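Long-range contacts in GH127 beta-L-arabinofuranoside (Geobacillus stearothermophilus, PDB 4QK0), which probably hydrolyses beta-L-arabinofuranosidic bonds, releasing L-arabinose from arabinose-bearing glycans as a family GH127 glycoside hydrolase: residues 14-20 with 442-448; 87-91 with 422-426; 436-440 with 512-516. One frame throughout, in Å; residues are numbered along the deposited sequence.

Interaction 1 of 3, residues 14-20 with 442-448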
ATOM      1  N   THR A  14      42.929  15.611  17.705  1.00 69.72           N
ATOM      2  CA  THR A  14      42.128  15.633  16.438  1.00 70.78           C
ATOM      3  C   THR A  14      41.162  16.831  16.389  1.00 68.13           C
ATOM      4  O   THR A  14      40.055  16.807  16.930  1.00 66.49           O
ATOM      5  CB  THR A  14      41.398  14.271  16.187  1.00 73.96           C
ATOM      6  OG1 THR A  14      42.350  13.302  15.674  1.00 75.45           O
ATOM      7  CG2 THR A  14      40.201  14.401  15.189  1.00 68.08           C
ATOM      8  N   ASN A  15      41.609  17.896  15.745  1.00 62.98           N
ATOM      9  CA  ASN A  15      40.698  18.928  15.323  1.00 65.80           C
ATOM     10  C   ASN A  15      40.544  18.925  13.799  1.00 59.94           C
ATOM     11  O   ASN A  15      41.555  18.898  13.072  1.00 54.66           O
ATOM     12  CB  ASN A  15      41.151  20.302  15.784  1.00 66.35           C
ATOM     13  CG  ASN A  15      40.024  21.313  15.708  1.00 71.43           C
ATOM     14  OD1 ASN A  15      38.983  21.132  16.349  1.00 74.74           O
ATOM     15  ND2 ASN A  15      40.198  22.353  14.895  1.00 72.23           N
ATOM     16  N   VAL A  16      39.284  18.961  13.338  1.00 49.32           N
ATOM     17  CA  VAL A  16      38.942  18.937  11.906  1.00 44.16           C
ATOM     18  C   VAL A  16      38.245  20.213  11.522  1.00 42.43           C
ATOM     19  O   VAL A  16      37.287  20.550  12.149  1.00 42.40           O
ATOM     20  CB  VAL A  16      37.995  17.767  11.589  1.00 42.08           C
ATOM     21  CG1 VAL A  16      37.600  17.750  10.137  1.00 41.53           C
ATOM     22  CG2 VAL A  16      38.633  16.439  11.967  1.00 42.94           C
ATOM     23  N   ASN A  17      38.729  20.917  10.498  1.00 45.35           N
ATOM     24  CA  ASN A  17      38.042  22.079   9.949  1.00 42.34           C
ATOM     25  C   ASN A  17      37.521  21.774   8.589  1.00 41.95           C
ATOM     26  O   ASN A  17      38.255  21.320   7.685  1.00 39.89           O
ATOM     27  CB  ASN A  17      38.957  23.301   9.816  1.00 43.77           C
ATOM     28  CG  ASN A  17      39.584  23.681  11.130  1.00 48.83           C
ATOM     29  OD1 ASN A  17      38.912  23.767  12.156  1.00 52.69           O
ATOM     30  ND2 ASN A  17      40.884  23.857  11.123  1.00 55.66           N
ATOM     31  N   LEU A  18      36.253  22.072   8.414  1.00 42.43           N
ATOM     32  CA  LEU A  18      35.666  21.979   7.089  1.00 46.75           C
ATOM     33  C   LEU A  18      36.120  23.122   6.207  1.00 47.10           C
ATOM     34  O   LEU A  18      36.110  24.236   6.642  1.00 52.69           O
ATOM     35  CB  LEU A  18      34.190  22.106   7.201  1.00 45.88           C
ATOM     36  CG  LEU A  18      33.369  20.857   7.129  1.00 51.32           C
ATOM     37  CD1 LEU A  18      31.962  21.390   7.100  1.00 57.89           C
ATOM     38  CD2 LEU A  18      33.607  20.055   5.868  1.00 51.41           C
ATOM     39  N   LYS A  19      36.492  22.848   4.970  1.00 44.53           N
ATOM     40  CA  LYS A  19      36.854  23.903   4.049  1.00 43.91           C
ATOM     41  C   LYS A  19      36.222  23.588   2.698  1.00 42.16           C
ATOM     42  O   LYS A  19      36.894  23.522   1.698  1.00 40.17           O
ATOM     43  CB  LYS A  19      38.393  23.967   3.838  1.00 48.89           C
ATOM     44  CG  LYS A  19      39.342  24.382   4.958  1.00 57.25           C
ATOM     45  CD  LYS A  19      40.832  24.537   4.413  1.00 65.51           C
ATOM     46  CE  LYS A  19      41.590  23.319   3.751  1.00 70.40           C
ATOM     47  NZ  LYS A  19      41.115  22.807   2.414  1.00 65.07           N
ATOM     48  N   ASP A  20      34.936  23.312   2.647  1.00 44.27           N
ATOM     49  CA  ASP A  20      34.375  22.891   1.367  1.00 44.17           C
ATOM     50  C   ASP A  20      33.244  23.834   0.991  1.00 41.71           C
ATOM     51  O   ASP A  20      33.110  24.880   1.584  1.00 44.74           O
ATOM     52  CB  ASP A  20      33.941  21.419   1.423  1.00 44.08           C
ATOM     53  CG  ASP A  20      32.569  21.247   1.977  1.00 43.59           C
ATOM     54  OD1 ASP A  20      32.148  22.128   2.788  1.00 40.69           O
ATOM     55  OD2 ASP A  20      31.911  20.243   1.577  1.00 44.33           O
ATOM     56  N   VAL A 442      35.951  15.288   1.250  1.00 30.72           N
ATOM     57  CA  VAL A 442      35.318  16.520   1.662  1.00 34.11           C
ATOM     58  C   VAL A 442      36.460  17.487   1.866  1.00 32.63           C
ATOM     59  O   VAL A 442      37.391  17.170   2.608  1.00 31.40           O
ATOM     60  CB  VAL A 442      34.616  16.380   3.026  1.00 34.72           C
ATOM     61  CG1 VAL A 442      34.026  17.717   3.440  1.00 34.99           C
ATOM     62  CG2 VAL A 442      33.522  15.332   2.974  1.00 34.98           C
ATOM     63  N   GLY A 443      36.390  18.625   1.194  1.00 33.07           N
ATOM     64  CA  GLY A 443      37.332  19.715   1.380  1.00 34.91           C
ATOM     65  C   GLY A 443      37.447  20.029   2.865  1.00 38.63           C
ATOM     66  O   GLY A 443      36.467  20.361   3.502  1.00 35.64           O
ATOM     67  N   SER A 444      38.638  19.850   3.426  1.00 38.81           N
ATOM     68  CA  SER A 444      38.838  19.936   4.873  1.00 34.68           C
ATOM     69  C   SER A 444      40.306  19.821   5.264  1.00 32.78           C
ATOM     70  O   SER A 444      41.159  19.474   4.446  1.00 32.21           O
ATOM     71  CB  SER A 444      38.126  18.794   5.551  1.00 34.04           C
ATOM     72  OG  SER A 444      38.616  17.550   5.057  1.00 34.64           O
ATOM     73  N   ASP A 445      40.583  20.115   6.525  1.00 35.40           N
ATOM     74  CA  ASP A 445      41.859  19.755   7.090  1.00 38.89           C
ATOM     75  C   ASP A 445      41.773  19.243   8.502  1.00 37.07           C
ATOM     76  O   ASP A 445      40.787  19.444   9.234  1.00 36.04           O
ATOM     77  CB  ASP A 445      42.904  20.849   6.927  1.00 44.82           C
ATOM     78  CG  ASP A 445      42.458  22.157   7.469  1.00 48.92           C
ATOM     79  OD1 ASP A 445      42.168  22.193   8.675  1.00 66.00           O
ATOM     80  OD2 ASP A 445      42.405  23.123   6.694  1.00 54.83           O
ATOM     81  N   ILE A 446      42.788  18.458   8.831  1.00 35.35           N
ATOM     82  CA  ILE A 446      42.858  17.814  10.119  1.00 36.90           C
ATOM     83  C   ILE A 446      44.259  17.942  10.665  1.00 37.11           C
ATOM     84  O   ILE A 446      45.248  17.837   9.944  1.00 37.14           O
ATOM     85  CB  ILE A 446      42.435  16.348  10.078  1.00 36.16           C
ATOM     86  CG1 ILE A 446      42.603  15.726  11.457  1.00 36.38           C
ATOM     87  CG2 ILE A 446      43.213  15.577   9.016  1.00 38.12           C
ATOM     88  CD1 ILE A 446      42.007  14.354  11.585  1.00 38.28           C
ATOM     89  N   GLN A 447      44.296  18.223  11.952  1.00 42.26           N
ATOM     90  CA  GLN A 447      45.517  18.353  12.721  1.00 44.62           C
ATOM     91  C   GLN A 447      45.474  17.198  13.704  1.00 40.95           C
ATOM     92  O   GLN A 447      44.610  17.149  14.548  1.00 45.56           O
ATOM     93  CB  GLN A 447      45.496  19.699  13.468  1.00 48.40           C
ATOM     94  CG  GLN A 447      46.612  19.861  14.487  1.00 57.59           C
ATOM     95  CD  GLN A 447      47.965  19.856  13.818  1.00 61.12           C
ATOM     96  OE1 GLN A 447      48.776  18.959  14.060  1.00 71.52           O
ATOM     97  NE2 GLN A 447      48.199  20.835  12.928  1.00 60.88           N
ATOM     98  N   THR A 448      46.389  16.262  13.606  1.00 39.61           N
ATOM     99  CA  THR A 448      46.267  15.041  14.392  1.00 39.02           C
ATOM    100  C   THR A 448      47.653  14.614  14.862  1.00 46.44           C
ATOM    101  O   THR A 448      48.640  15.270  14.564  1.00 44.15           O
ATOM    102  CB  THR A 448      45.549  13.961  13.546  1.00 40.85           C
ATOM    103  OG1 THR A 448      45.335  12.747  14.292  1.00 44.90           O
ATOM    104  CG2 THR A 448      46.310  13.641  12.291  1.00 41.36           C
TER
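Asn15 and Gln447, with Asn17 and Asp445, form the hydrogen-bonded pairs of an antiparallel beta ladder that adds strand 15-18, at the chain's N-terminal end, to the edge of a seven-stranded antiparallel sheet. Among the backbone bonds, Gln447 N donates to Asn15 O at 3.0 Å and Asn17 N to Asp445 O at 2.8 Å; the return bond from Asn15 N to Gln447 O is weak. Past the ladder, Lys19 N still bonds Gly443 O, but from well above the carbonyl plane.

The apolar contacts lie on the face of Val16 and Leu18. Val16 CG2 meets Ile446 CD1 at 4.0 Å, and Leu18 CD2 presses on Val442 CG1 beside Trp23 of helix 22-42.

Polar side chains occupy the Asn17-Asp445 face. Asp445 CG sits between its backbone N and carbonyl carbon (chi1 55°), turning the carboxylate toward strand 15-18. Asn17 ND2 reaches the syn lone pair of Asp445 OD1 at 3.2 Å. Lys19 NZ stays 4.5 Å from Asp445 OD2, beyond a salt bridge, and bonds weakly to Gln459 O. A leucine here would probably leave the Asn17 amide without this acceptor and the Lys19 ammonium without this nearby negative charge. The Asn17 amide and Asp445 carboxylate planes stand 88° apart.

Interaction 2 of 3, residues 87-91 with 422-426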
ATOM      1  N   ALA A  87      26.225  22.081  20.756  1.00 26.80           N
ATOM      2  CA  ALA A  87      27.597  21.627  21.060  1.00 26.79           C
ATOM      3  C   ALA A  87      28.462  21.500  19.856  1.00 29.16           C
ATOM      4  O   ALA A  87      29.582  22.055  19.811  1.00 30.15           O
ATOM      5  CB  ALA A  87      27.558  20.305  21.793  1.00 25.80           C
ATOM      6  N   TYR A  88      27.961  20.818  18.819  1.00 28.63           N
ATOM      7  CA  TYR A  88      28.769  20.643  17.610  1.00 26.84           C
ATOM      8  C   TYR A  88      28.951  21.949  16.890  1.00 27.94           C
ATOM      9  O   TYR A  88      30.001  22.174  16.257  1.00 26.71           O
ATOM     10  CB  TYR A  88      28.175  19.600  16.655  1.00 28.50           C
ATOM     11  CG  TYR A  88      27.994  18.226  17.273  1.00 30.54           C
ATOM     12  CD1 TYR A  88      28.991  17.646  18.035  1.00 31.81           C
ATOM     13  CD2 TYR A  88      26.831  17.506  17.071  1.00 29.99           C
ATOM     14  CE1 TYR A  88      28.838  16.375  18.586  1.00 33.69           C
ATOM     15  CE2 TYR A  88      26.653  16.248  17.632  1.00 33.40           C
ATOM     16  CZ  TYR A  88      27.663  15.683  18.381  1.00 34.32           C
ATOM     17  OH  TYR A  88      27.477  14.450  18.946  1.00 32.10           O
ATOM     18  N   LEU A  89      27.934  22.806  16.933  1.00 27.99           N
ATOM     19  CA  LEU A  89      28.074  24.105  16.275  1.00 28.84           C
ATOM     20  C   LEU A  89      29.187  24.934  16.925  1.00 28.44           C
ATOM     21  O   LEU A  89      29.969  25.609  16.229  1.00 28.55           O
ATOM     22  CB  LEU A  89      26.767  24.874  16.305  1.00 29.19           C
ATOM     23  CG  LEU A  89      25.764  24.310  15.288  1.00 28.87           C
ATOM     24  CD1 LEU A  89      24.435  25.026  15.468  1.00 30.21           C
ATOM     25  CD2 LEU A  89      26.209  24.467  13.871  1.00 28.54           C
ATOM     26  N   LEU A  90      29.237  24.884  18.249  1.00 30.72           N
ATOM     27  CA  LEU A  90      30.252  25.600  19.005  1.00 33.59           C
ATOM     28  C   LEU A  90      31.665  25.103  18.792  1.00 36.82           C
ATOM     29  O   LEU A  90      32.580  25.866  19.017  1.00 41.82           O
ATOM     30  CB  LEU A  90      29.935  25.570  20.496  1.00 34.80           C
ATOM     31  CG  LEU A  90      28.642  26.275  20.909  1.00 33.76           C
ATOM     32  CD1 LEU A  90      28.349  26.074  22.380  1.00 35.93           C
ATOM     33  CD2 LEU A  90      28.679  27.768  20.598  1.00 36.70           C
ATOM     34  N   GLU A  91      31.863  23.846  18.393  1.00 40.46           N
ATOM     35  CA  GLU A  91      33.195  23.356  18.007  1.00 43.15           C
ATOM     36  C   GLU A  91      33.725  24.053  16.778  1.00 51.60           C
ATOM     37  O   GLU A  91      34.929  24.107  16.598  1.00 60.68           O
ATOM     38  CB  GLU A  91      33.186  21.866  17.660  1.00 48.16           C
ATOM     39  CG  GLU A  91      33.098  20.912  18.830  1.00 52.70           C
ATOM     40  CD  GLU A  91      33.297  19.447  18.444  1.00 60.58           C
ATOM     41  OE1 GLU A  91      32.945  19.064  17.304  1.00 64.03           O
ATOM     42  OE2 GLU A  91      33.806  18.659  19.287  1.00 63.74           O
ATOM     43  N   ALA A 422      25.838  19.081  11.717  1.00 27.90           N
ATOM     44  CA  ALA A 422      26.766  19.920  12.494  1.00 29.32           C
ATOM     45  C   ALA A 422      28.022  19.151  12.907  1.00 30.45           C
ATOM     46  O   ALA A 422      29.064  19.752  13.129  1.00 28.10           O
ATOM     47  CB  ALA A 422      26.088  20.511  13.723  1.00 28.13           C
ATOM     48  N   SER A 423      27.916  17.827  12.985  1.00 30.44           N
ATOM     49  CA  SER A 423      29.040  17.008  13.377  1.00 29.76           C
ATOM     50  C   SER A 423      29.672  16.297  12.200  1.00 29.54           C
ATOM     51  O   SER A 423      30.379  15.329  12.395  1.00 28.70           O
ATOM     52  CB  SER A 423      28.586  15.983  14.444  1.00 29.57           C
ATOM     53  OG  SER A 423      27.607  15.107  13.933  1.00 29.45           O
ATOM     54  N   ILE A 424      29.376  16.728  10.984  1.00 29.57           N
ATOM     55  CA  ILE A 424      29.851  16.014   9.828  1.00 31.57           C
ATOM     56  C   ILE A 424      31.374  15.837   9.877  1.00 31.68           C
ATOM     57  O   ILE A 424      31.912  14.824   9.398  1.00 34.20           O
ATOM     58  CB  ILE A 424      29.399  16.694   8.509  1.00 31.74           C
ATOM     59  CG1 ILE A 424      29.846  15.919   7.278  1.00 34.15           C
ATOM     60  CG2 ILE A 424      29.958  18.066   8.357  1.00 35.20           C
ATOM     61  CD1 ILE A 424      29.094  14.627   7.115  1.00 36.91           C
ATOM     62  N   GLY A 425      32.065  16.809  10.442  1.00 31.10           N
ATOM     63  CA  GLY A 425      33.511  16.770  10.540  1.00 29.16           C
ATOM     64  C   GLY A 425      34.051  15.564  11.262  1.00 28.74           C
ATOM     65  O   GLY A 425      35.126  15.083  10.936  1.00 29.77           O
ATOM     66  N   HIS A 426      33.267  15.022  12.180  1.00 29.30           N
ATOM     67  CA  HIS A 426      33.661  13.857  12.959  1.00 29.38           C
ATOM     68  C   HIS A 426      33.636  12.569  12.139  1.00 29.65           C
ATOM     69  O   HIS A 426      34.100  11.567  12.619  1.00 28.73           O
ATOM     70  CB  HIS A 426      32.702  13.586  14.092  1.00 30.91           C
ATOM     71  CG  HIS A 426      32.602  14.661  15.113  1.00 38.13           C
ATOM     72  ND1 HIS A 426      32.933  15.963  14.830  1.00 42.18           N
ATOM     73  CD2 HIS A 426      32.133  14.657  16.387  1.00 36.68           C
ATOM     74  CE1 HIS A 426      32.718  16.710  15.892  1.00 38.70           C
ATOM     75  NE2 HIS A 426      32.233  15.943  16.850  1.00 36.03           N
TER
HETATM   76  O   HOH W   1      29.440  22.368  13.316  1.00 41.00           O
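With CG beside its backbone N and opposite the carbonyl carbon (chi1 -58°), Tyr88 projects its ring from helix 76-92 toward Ser423, whose CB lies over one face. Ser423 in turn holds OG between its backbone N and carbonyl carbon, where the hydroxyl bonds back to the carbonyls of Arg419 and Leu420 in the preceding helix while CB is left to meet the ring. This CH-pi contact is close to perpendicular: CB lies 3.6 Å from the Tyr88 ring centroid, 15° off the normal.

The contact joins two helices of the GH127 catalytic domain, whose clan is that of the six-hairpin, helical-barrel glycosidases: the side of helix 76-92 abuts the end of helix 413-422 and the loop leading to strand 429-431. Ala422 CB packs on Tyr88 CB at 3.7 Å and against Leu89 CD2 at 4.0 Å. The Tyr88 and His426 rings meet obliquely, centroids 5.3 Å apart and planes at 80°. Tyr88 OH is bonded to Glu84, one turn earlier. A water bridges the two backbones, donating to Tyr88 O at 3.0 Å and to Ala422 O at 2.6 Å.

Interaction 3 of 3, residues 436-440 with 512-516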
ATOM      1  N   LEU A 436      46.195   6.703   9.770  1.00 36.44           N
ATOM      2  CA  LEU A 436      45.174   7.751   9.603  1.00 36.65           C
ATOM      3  C   LEU A 436      44.290   7.373   8.377  1.00 34.97           C
ATOM      4  O   LEU A 436      44.797   7.190   7.256  1.00 32.10           O
ATOM      5  CB  LEU A 436      45.820   9.108   9.426  1.00 36.89           C
ATOM      6  CG  LEU A 436      44.988  10.396   9.563  1.00 38.59           C
ATOM      7  CD1 LEU A 436      44.603  10.936   8.229  1.00 39.72           C
ATOM      8  CD2 LEU A 436      43.757  10.267  10.434  1.00 38.79           C
ATOM      9  N   PHE A 437      42.999   7.157   8.635  1.00 30.14           N
ATOM     10  CA  PHE A 437      42.005   6.729   7.605  1.00 30.05           C
ATOM     11  C   PHE A 437      41.208   7.924   7.107  1.00 30.43           C
ATOM     12  O   PHE A 437      40.794   8.744   7.917  1.00 27.53           O
ATOM     13  CB  PHE A 437      41.033   5.684   8.145  1.00 29.59           C
ATOM     14  CG  PHE A 437      41.674   4.365   8.433  1.00 30.38           C
ATOM     15  CD1 PHE A 437      41.885   3.470   7.432  1.00 31.48           C
ATOM     16  CD2 PHE A 437      42.135   4.075   9.698  1.00 33.88           C
ATOM     17  CE1 PHE A 437      42.513   2.276   7.683  1.00 36.02           C
ATOM     18  CE2 PHE A 437      42.753   2.873   9.983  1.00 35.25           C
ATOM     19  CZ  PHE A 437      42.958   1.971   8.964  1.00 38.82           C
ATOM     20  N   VAL A 438      41.087   8.042   5.779  1.00 28.82           N
ATOM     21  CA  VAL A 438      40.198   9.007   5.134  1.00 29.52           C
ATOM     22  C   VAL A 438      38.946   8.244   4.652  1.00 28.36           C
ATOM     23  O   VAL A 438      39.035   7.396   3.752  1.00 25.83           O
ATOM     24  CB  VAL A 438      40.886   9.695   3.957  1.00 29.75           C
ATOM     25  CG1 VAL A 438      40.025  10.824   3.420  1.00 33.40           C
ATOM     26  CG2 VAL A 438      42.206  10.288   4.430  1.00 32.72           C
ATOM     27  N   HIS A 439      37.809   8.504   5.299  1.00 26.13           N
ATOM     28  CA  HIS A 439      36.546   7.856   4.927  1.00 24.72           C
ATOM     29  C   HIS A 439      35.786   8.638   3.853  1.00 26.27           C
ATOM     30  O   HIS A 439      35.314   8.054   2.878  1.00 26.34           O
ATOM     31  CB  HIS A 439      35.603   7.773   6.095  1.00 23.50           C
ATOM     32  CG  HIS A 439      36.110   6.970   7.222  1.00 24.72           C
ATOM     33  ND1 HIS A 439      36.836   5.813   7.042  1.00 26.75           N
ATOM     34  CD2 HIS A 439      36.004   7.156   8.553  1.00 24.93           C
ATOM     35  CE1 HIS A 439      37.154   5.324   8.219  1.00 27.28           C
ATOM     36  NE2 HIS A 439      36.645   6.111   9.153  1.00 28.23           N
ATOM     37  N   LEU A 440      35.688   9.957   4.037  1.00 28.00           N
ATOM     38  CA  LEU A 440      34.904  10.833   3.134  1.00 26.80           C
ATOM     39  C   LEU A 440      35.797  11.854   2.439  1.00 29.61           C
ATOM     40  O   LEU A 440      36.857  12.285   2.976  1.00 26.30           O
ATOM     41  CB  LEU A 440      33.860  11.574   3.937  1.00 26.06           C
ATOM     42  CG  LEU A 440      32.892  10.711   4.794  1.00 24.96           C
ATOM     43  CD1 LEU A 440      31.925  11.546   5.590  1.00 22.13           C
ATOM     44  CD2 LEU A 440      32.113   9.765   3.941  1.00 24.40           C
ATOM     45  N   GLY A 512      38.598  -2.499   0.554  1.00 25.31           N
ATOM     46  CA  GLY A 512      38.197  -1.187   0.095  1.00 28.40           C
ATOM     47  C   GLY A 512      38.975  -0.003   0.600  1.00 26.39           C
ATOM     48  O   GLY A 512      38.588   1.124   0.322  1.00 28.09           O
ATOM     49  N   TYR A 513      40.102  -0.228   1.279  1.00 30.00           N
ATOM     50  CA  TYR A 513      41.015   0.881   1.689  1.00 28.53           C
ATOM     51  C   TYR A 513      42.379   0.640   1.079  1.00 28.95           C
ATOM     52  O   TYR A 513      42.909  -0.450   1.161  1.00 29.90           O
ATOM     53  CB  TYR A 513      41.133   1.007   3.217  1.00 26.30           C
ATOM     54  CG  TYR A 513      39.979   1.750   3.829  1.00 25.72           C
ATOM     55  CD1 TYR A 513      38.776   1.096   4.104  1.00 25.10           C
ATOM     56  CD2 TYR A 513      40.045   3.127   4.059  1.00 27.76           C
ATOM     57  CE1 TYR A 513      37.703   1.754   4.663  1.00 24.10           C
ATOM     58  CE2 TYR A 513      38.950   3.816   4.549  1.00 28.27           C
ATOM     59  CZ  TYR A 513      37.770   3.117   4.845  1.00 26.73           C
ATOM     60  OH  TYR A 513      36.692   3.773   5.383  1.00 25.43           O
ATOM     61  N   ALA A 514      42.949   1.664   0.449  1.00 28.72           N
ATOM     62  CA  ALA A 514      44.355   1.602  -0.002  1.00 28.12           C
ATOM     63  C   ALA A 514      45.273   2.040   1.174  1.00 30.76           C
ATOM     64  O   ALA A 514      45.126   3.156   1.706  1.00 30.27           O
ATOM     65  CB  ALA A 514      44.561   2.522  -1.201  1.00 29.62           C
ATOM     66  N   TYR A 515      46.151   1.140   1.600  1.00 29.65           N
ATOM     67  CA  TYR A 515      47.077   1.423   2.682  1.00 29.43           C
ATOM     68  C   TYR A 515      48.407   1.918   2.140  1.00 29.37           C
ATOM     69  O   TYR A 515      49.175   1.166   1.552  1.00 26.63           O
ATOM     70  CB  TYR A 515      47.281   0.186   3.507  1.00 30.50           C
ATOM     71  CG  TYR A 515      46.070  -0.159   4.304  1.00 32.47           C
ATOM     72  CD1 TYR A 515      44.983  -0.791   3.713  1.00 34.28           C
ATOM     73  CD2 TYR A 515      46.009   0.111   5.677  1.00 33.35           C
ATOM     74  CE1 TYR A 515      43.874  -1.155   4.458  1.00 31.69           C
ATOM     75  CE2 TYR A 515      44.912  -0.241   6.415  1.00 33.40           C
ATOM     76  CZ  TYR A 515      43.846  -0.863   5.781  1.00 33.07           C
ATOM     77  OH  TYR A 515      42.765  -1.202   6.511  1.00 33.69           O
ATOM     78  N   ILE A 516      48.644   3.213   2.293  1.00 27.71           N
ATOM     79  CA  ILE A 516      49.874   3.818   1.853  1.00 30.41           C
ATOM     80  C   ILE A 516      50.841   4.140   3.006  1.00 29.42           C
ATOM     81  O   ILE A 516      50.655   5.126   3.762  1.00 28.41           O
ATOM     82  CB  ILE A 516      49.584   5.080   1.071  1.00 38.15           C
ATOM     83  CG1 ILE A 516      48.597   4.746  -0.047  1.00 40.33           C
ATOM     84  CG2 ILE A 516      50.909   5.660   0.518  1.00 38.75           C
ATOM     85  CD1 ILE A 516      48.246   5.938  -0.888  1.00 45.52           C
TER
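Tyr513 runs from its strand toward His439, passing Phe437 on the way. Its CB points toward segment 436-440, and with CG beside the backbone N and opposite the carbonyl carbon (chi1 -81°) the ring is carried over the intervening strand 479-486 toward His439. The first ring atom to touch is CD2, 3.9 Å from Phe437 CD1. Here Phe437 presents its edge to the face of the tyrosine, a T-shaped pair with centroids 5.6 Å apart and planes at 88°. Next along the ring, Tyr513 CE2 lies 3.7 Å from the backbone carbonyl Val438 O, which sits at the ring edge, near its plane. CZ comes within 3.6 Å of His439 ND1, and OH ends the chain in a short hydrogen bond of 2.6 Å to that same His439 ND1; either group could be the donor. The hydroxyl approaches the imidazole at its edge, near the ring plane, which suits a bond to a ring nitrogen and probably limits the rotation of both buried groups.

Phe437 also reaches a second tyrosine. Its CE1 lies 3.7 Å from both Tyr515 CE2 and Tyr515 OH, the rings meeting obliquely with planes at 87°. Tyr515 has a further partner in Lys510, by a cation-pi contact. The four residues thus make an aromatic cluster in the GH127 middle domain.

Strands 436-438 and 513-517 belong to the same mixed sheet but are not direct neighbours: strand 479-486 pairs with each, and the axes of 436-438 and 513-516 come no closer than 8.8 Å. The aromatic side chains span this intervening strand. All four touch Met352, in the loop just before helix 354-365, and Tyr513 also rests on Ala357 of that helix, so the cluster lies between the sheet and the catalytic domain.

Interaction 1 lies on the same side of the chain's centre as each of the other two. Interactions 1 and 2 have centres about 12 Å apart and touch: Leu18 and Val16 pack on Ile424 and Gly425, in the loop between helix 413-422 and strand 429-431. Interaction 2 falls wholly within the stretch of chain spanned by interaction 1, whereas interactions 1 and 3, about 15 Å apart, alternate along it. Strands 436-438 and 444-450 follow one another but enter different sheets. Interaction 2 closes before interaction 3 begins, their centres about 22 Å apart. Strand 15-18 thus pairs with a middle-domain strand while packing on the loop after helix 413-422, joining the N-terminal end to both domains.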